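Side-chain contacts in regulatory protein BlaR1 (Bacillus licheniformis, PDB 1NRF), which probably senses beta-lactam antibiotics at the cell surface by acylation of its extracellular sensor domain, the part in this chain, and relays the signal into the cytoplasm: residues S111-W114 with Y115-L119; S178-E181 with T182-S186. All blocks are in the same frame, centred on the assembly; numbering follows the deposited sequence.

Contact 1. Residues S111-W114 with Y115-L119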
loop_
_atom_site.group_PDB
_atom_site.type_symbol
_atom_site.label_atom_id
_atom_site.label_comp_id
_atom_site.label_asym_id
_atom_site.label_seq_id
_atom_site.Cartn_x
_atom_site.Cartn_y
_atom_site.Cartn_z
ATOM N N SER A 111 -9.409 -5.496 3.652
ATOM C CA SER A 111 -9.475 -4.893 2.329
ATOM C C SER A 111 -10.930 -4.895 1.872
ATOM O O SER A 111 -11.226 -5.168 0.707
ATOM C CB SER A 111 -8.625 -5.680 1.322
ATOM O OG SER A 111 -7.244 -5.543 1.593
ATOM N N THR A 112 -11.837 -4.618 2.803
ATOM C CA THR A 112 -13.256 -4.566 2.482
ATOM C C THR A 112 -13.397 -3.357 1.587
ATOM O O THR A 112 -13.527 -2.229 2.053
ATOM C CB THR A 112 -14.111 -4.387 3.743
ATOM O OG1 THR A 112 -13.955 -5.538 4.583
ATOM C CG2 THR A 112 -15.580 -4.227 3.375
ATOM N N THR A 113 -13.349 -3.619 0.290
ATOM C CA THR A 113 -13.424 -2.590 -0.731
ATOM C C THR A 113 -14.622 -1.666 -0.662
ATOM O O THR A 113 -14.453 -0.453 -0.789
ATOM C CB THR A 113 -13.359 -3.225 -2.130
ATOM O OG1 THR A 113 -12.109 -3.917 -2.273
ATOM C CG2 THR A 113 -13.460 -2.159 -3.212
ATOM N N TRP A 114 -15.822 -2.213 -0.449
ATOM C CA TRP A 114 -17.014 -1.365 -0.408
ATOM C C TRP A 114 -16.934 -0.243 0.618
ATOM O O TRP A 114 -17.483 0.836 0.406
ATOM C CB TRP A 114 -18.296 -2.193 -0.188
ATOM C CG TRP A 114 -18.447 -2.893 1.152
ATOM C CD1 TRP A 114 -18.282 -4.224 1.398
ATOM C CD2 TRP A 114 -18.885 -2.308 2.387
ATOM N NE1 TRP A 114 -18.603 -4.508 2.700
ATOM C CE2 TRP A 114 -18.978 -3.350 3.330
ATOM C CE3 TRP A 114 -19.215 -1.003 2.786
ATOM C CZ2 TRP A 114 -19.390 -3.134 4.654
ATOM C CZ3 TRP A 114 -19.627 -0.785 4.107
ATOM C CH2 TRP A 114 -19.710 -1.850 5.022
ATOM N N TYR A 115 -16.229 -0.489 1.717
ATOM C CA TYR A 115 -16.084 0.512 2.777
ATOM C C TYR A 115 -15.399 1.792 2.295
ATOM O O TYR A 115 -15.892 2.895 2.524
ATOM C CB TYR A 115 -15.295 -0.080 3.946
ATOM C CG TYR A 115 -15.102 0.871 5.105
ATOM C CD1 TYR A 115 -14.166 1.899 5.042
ATOM C CD2 TYR A 115 -15.876 0.749 6.264
ATOM C CE1 TYR A 115 -14.010 2.779 6.102
ATOM C CE2 TYR A 115 -15.725 1.620 7.325
ATOM C CZ TYR A 115 -14.795 2.631 7.241
ATOM O OH TYR A 115 -14.640 3.493 8.301
ATOM N N PHE A 116 -14.254 1.637 1.640
ATOM C CA PHE A 116 -13.512 2.787 1.142
ATOM C C PHE A 116 -14.182 3.379 -0.090
ATOM O O PHE A 116 -14.112 4.587 -0.322
ATOM C CB PHE A 116 -12.055 2.395 0.850
ATOM C CG PHE A 116 -11.312 1.919 2.072
ATOM C CD1 PHE A 116 -11.413 0.590 2.495
ATOM C CD2 PHE A 116 -10.597 2.821 2.862
ATOM C CE1 PHE A 116 -10.821 0.174 3.694
ATOM C CE2 PHE A 116 -10.003 2.414 4.059
ATOM C CZ PHE A 116 -10.116 1.089 4.476
ATOM N N GLN A 117 -14.847 2.529 -0.864
ATOM C CA GLN A 117 -15.555 2.978 -2.058
ATOM C C GLN A 117 -16.673 3.946 -1.673
ATOM O O GLN A 117 -16.790 5.037 -2.233
ATOM C CB GLN A 117 -16.145 1.777 -2.795
ATOM C CG GLN A 117 -15.503 1.492 -4.140
ATOM C CD GLN A 117 -15.934 0.156 -4.714
ATOM O OE1 GLN A 117 -15.779 -0.100 -5.909
ATOM N NE2 GLN A 117 -16.465 -0.711 -3.861
ATOM N N LYS A 118 -17.499 3.545 -0.714
ATOM C CA LYS A 118 -18.590 4.399 -0.284
ATOM C C LYS A 118 -18.005 5.596 0.449
ATOM O O LYS A 118 -18.694 6.586 0.703
ATOM C CB LYS A 118 -19.560 3.619 0.613
ATOM C CG LYS A 118 -20.184 2.388 -0.084
ATOM C CD LYS A 118 -21.575 2.001 0.466
ATOM C CE LYS A 118 -21.547 1.504 1.911
ATOM N NZ LYS A 118 -22.897 1.054 2.395
ATOM N N LEU A 119 -16.719 5.500 0.767
ATOM C CA LEU A 119 -16.005 6.567 1.461
ATOM C C LEU A 119 -15.527 7.563 0.407
ATOM O O LEU A 119 -15.570 8.775 0.617
ATOM C CB LEU A 119 -14.809 5.974 2.213
ATOM C CG LEU A 119 -14.460 6.449 3.628
ATOM C CD1 LEU A 119 -15.697 6.467 4.508
ATOM C CD2 LEU A 119 -13.402 5.522 4.212
#

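Contact 2. Residues S178-E181 with T182-S186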
loop_
_atom_site.group_PDB
_atom_site.type_symbol
_atom_site.label_atom_id
_atom_site.label_comp_id
_atom_site.label_asym_id
_atom_site.label_seq_id
_atom_site.Cartn_x
_atom_site.Cartn_y
_atom_site.Cartn_z
ATOM N N SER A 178 -3.051 13.878 14.176
ATOM C CA SER A 178 -3.984 12.857 14.631
ATOM C C SER A 178 -4.403 11.837 13.570
ATOM O O SER A 178 -4.500 10.643 13.854
ATOM C CB SER A 178 -5.237 13.528 15.199
ATOM O OG SER A 178 -6.219 12.571 15.561
ATOM N N ASN A 179 -4.662 12.299 12.354
ATOM C CA ASN A 179 -5.089 11.396 11.292
ATOM C C ASN A 179 -3.966 10.484 10.805
ATOM O O ASN A 179 -4.206 9.318 10.483
ATOM C CB ASN A 179 -5.673 12.203 10.139
ATOM C CG ASN A 179 -6.837 13.069 10.581
ATOM O OD1 ASN A 179 -7.634 12.664 11.420
ATOM N ND2 ASN A 179 -6.946 14.261 10.013
ATOM N N ILE A 180 -2.746 11.017 10.753
ATOM C CA ILE A 180 -1.577 10.244 10.339
ATOM C C ILE A 180 -1.466 9.042 11.279
ATOM O O ILE A 180 -1.339 7.899 10.842
ATOM C CB ILE A 180 -0.260 11.070 10.479
ATOM C CG1 ILE A 180 -0.297 12.307 9.576
ATOM C CG2 ILE A 180 0.940 10.187 10.164
ATOM C CD1 ILE A 180 -0.313 11.993 8.093
ATOM N N GLU A 181 -1.503 9.329 12.579
ATOM C CA GLU A 181 -1.409 8.307 13.616
ATOM C C GLU A 181 -2.517 7.273 13.468
ATOM O O GLU A 181 -2.296 6.084 13.710
ATOM C CB GLU A 181 -1.496 8.951 15.004
ATOM C CG GLU A 181 -0.159 9.351 15.593
ATOM C CD GLU A 181 -0.303 10.316 16.769
ATOM O OE1 GLU A 181 -1.193 10.098 17.627
ATOM O OE2 GLU A 181 0.485 11.286 16.838
ATOM N N THR A 182 -3.702 7.736 13.071
ATOM C CA THR A 182 -4.850 6.856 12.882
ATOM C C THR A 182 -4.623 5.895 11.719
ATOM O O THR A 182 -4.896 4.703 11.833
ATOM C CB THR A 182 -6.139 7.661 12.610
ATOM O OG1 THR A 182 -6.316 8.652 13.631
ATOM C CG2 THR A 182 -7.341 6.732 12.608
ATOM N N VAL A 183 -4.129 6.414 10.598
ATOM C CA VAL A 183 -3.862 5.569 9.436
ATOM C C VAL A 183 -2.702 4.631 9.744
ATOM O O VAL A 183 -2.647 3.505 9.236
ATOM C CB VAL A 183 -3.513 6.407 8.181
ATOM C CG1 VAL A 183 -3.032 5.498 7.066
ATOM C CG2 VAL A 183 -4.741 7.191 7.725
ATOM N N LYS A 184 -1.782 5.108 10.581
ATOM C CA LYS A 184 -0.621 4.316 10.966
ATOM C C LYS A 184 -1.058 3.077 11.733
ATOM O O LYS A 184 -0.568 1.986 11.470
ATOM C CB LYS A 184 0.353 5.151 11.805
ATOM C CG LYS A 184 1.411 5.843 10.967
ATOM C CD LYS A 184 2.363 6.716 11.786
ATOM C CE LYS A 184 3.515 7.211 10.905
ATOM N NZ LYS A 184 4.492 8.111 11.593
ATOM N N ASP A 185 -1.997 3.246 12.664
ATOM C CA ASP A 185 -2.498 2.121 13.448
ATOM C C ASP A 185 -3.297 1.145 12.596
ATOM O O ASP A 185 -3.252 -0.060 12.825
ATOM C CB ASP A 185 -3.393 2.599 14.592
ATOM C CG ASP A 185 -2.674 3.509 15.556
ATOM O OD1 ASP A 185 -1.530 3.184 15.936
ATOM O OD2 ASP A 185 -3.259 4.543 15.946
ATOM N N SER A 186 -4.036 1.664 11.622
ATOM C CA SER A 186 -4.848 0.815 10.757
ATOM C C SER A 186 -4.025 -0.220 9.988
ATOM O O SER A 186 -4.535 -1.283 9.636
ATOM C CB SER A 186 -5.630 1.677 9.761
ATOM O OG SER A 186 -4.749 2.416 8.928
HETATM O O HOH W 1 -0.288 5.541 15.809
#

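Contact 1. Residues S111-W114 with Y115-L119
Lys118 N donates to Trp114 O at 2.9 Å with an almost straight N-H...O angle of 168°, and Gln117 N donates to Thr113 O at 3.0 Å. These are the opening i to i+4 bonds of helix 113-123, in the helical part of the penicillin-binding, beta-lactamase-like fold. Just before it, Ser111, with positive phi, is the C-prime residue of the Schellman motif that closes helix 104-110. Only Ser111 and Thr112 separate the two helices, and Thr112 O accepts Tyr115 N at 3.2 Å, an i to i+3 bond with the donor well above the carbonyl plane. That same oxygen sits at the edge of the Phe116 ring, 3.6 Å from Phe116 CD1. Trp114 CG lies between backbone N and carbonyl carbon (chi1 66°), which lays the indole alongside the backbone at Tyr115; Thr112 CG2 and Tyr115 CB both lie over the same face, toward its rim. Trp114 NE1 is held by Trp98 O, and Tyr93 stacks on the ring. The flat apolar ring suits buried Phe116, which packs on helix 66-76 and touches Lys66 of the probable SxxK motif. A flexible aliphatic chain suits Lys118, whose bend at chi3 brings Lys118 CE to 3.5 Å from Trp114 CE3.

Contact 2. Residues S178-E181 with T182-S186
Thr182 begins the segment by gripping Ser178 O twice, with Thr182 OG1 at 2.7 Å and Thr182 N at 3.1 Å, the two donors arriving from opposite faces of the carbonyl plane. Its chi1 of -52° sets OG1 beside its own backbone N, facing the carbonyl one turn earlier; threonine suits this buried place because the bond satisfies its only polar side-chain atom. Val183 follows, its N bonded to Asn179 O at 2.9 Å and its CG2 resting 3.5 Å from that same Asn179 O; apolar and branched, it suits a buried place against Val67 and Leu74 of helix 66-76. Lys184 N donates to Ile180 O at 2.8 Å. The extended lysine chain passes obliquely over Ile180, with Lys184 CE 4.0 Å from Ile180 CG2, and is long enough to carry its ammonium to Tyr169, where it bonds the carbonyl oxygen and makes a cation-pi contact. Asp185 N donates to Glu181 O, and a water links that oxygen to Asp185 OD1, which also forms a salt bridge with Arg188. Repeated i to i+4 bonds, with a threonine hydroxyl doubling one of them, are typical of an alpha-helix, here helix 177-187 packed on helix 66-76 of the transpeptidase-like domain.

Contact 1 comes first along the chain, at the start of helix 113-123, and contact 2 follows in helix 177-187, just ahead of strand 188-192 at one margin of the beta-sheet. Their centres lie about 17 Å apart and their nearest atoms about 7 Å apart, so they do not touch. Helices 66-76 and 104-110 nevertheless receive side chains from both, which joins the two contacts through shared neighbours within one penicillin-binding domain. Their relation to the active site differs: the side chain of Thr113 is about 5 Å from that of Ser63, the probable acylation site, whereas contact 2 stands apart from that site.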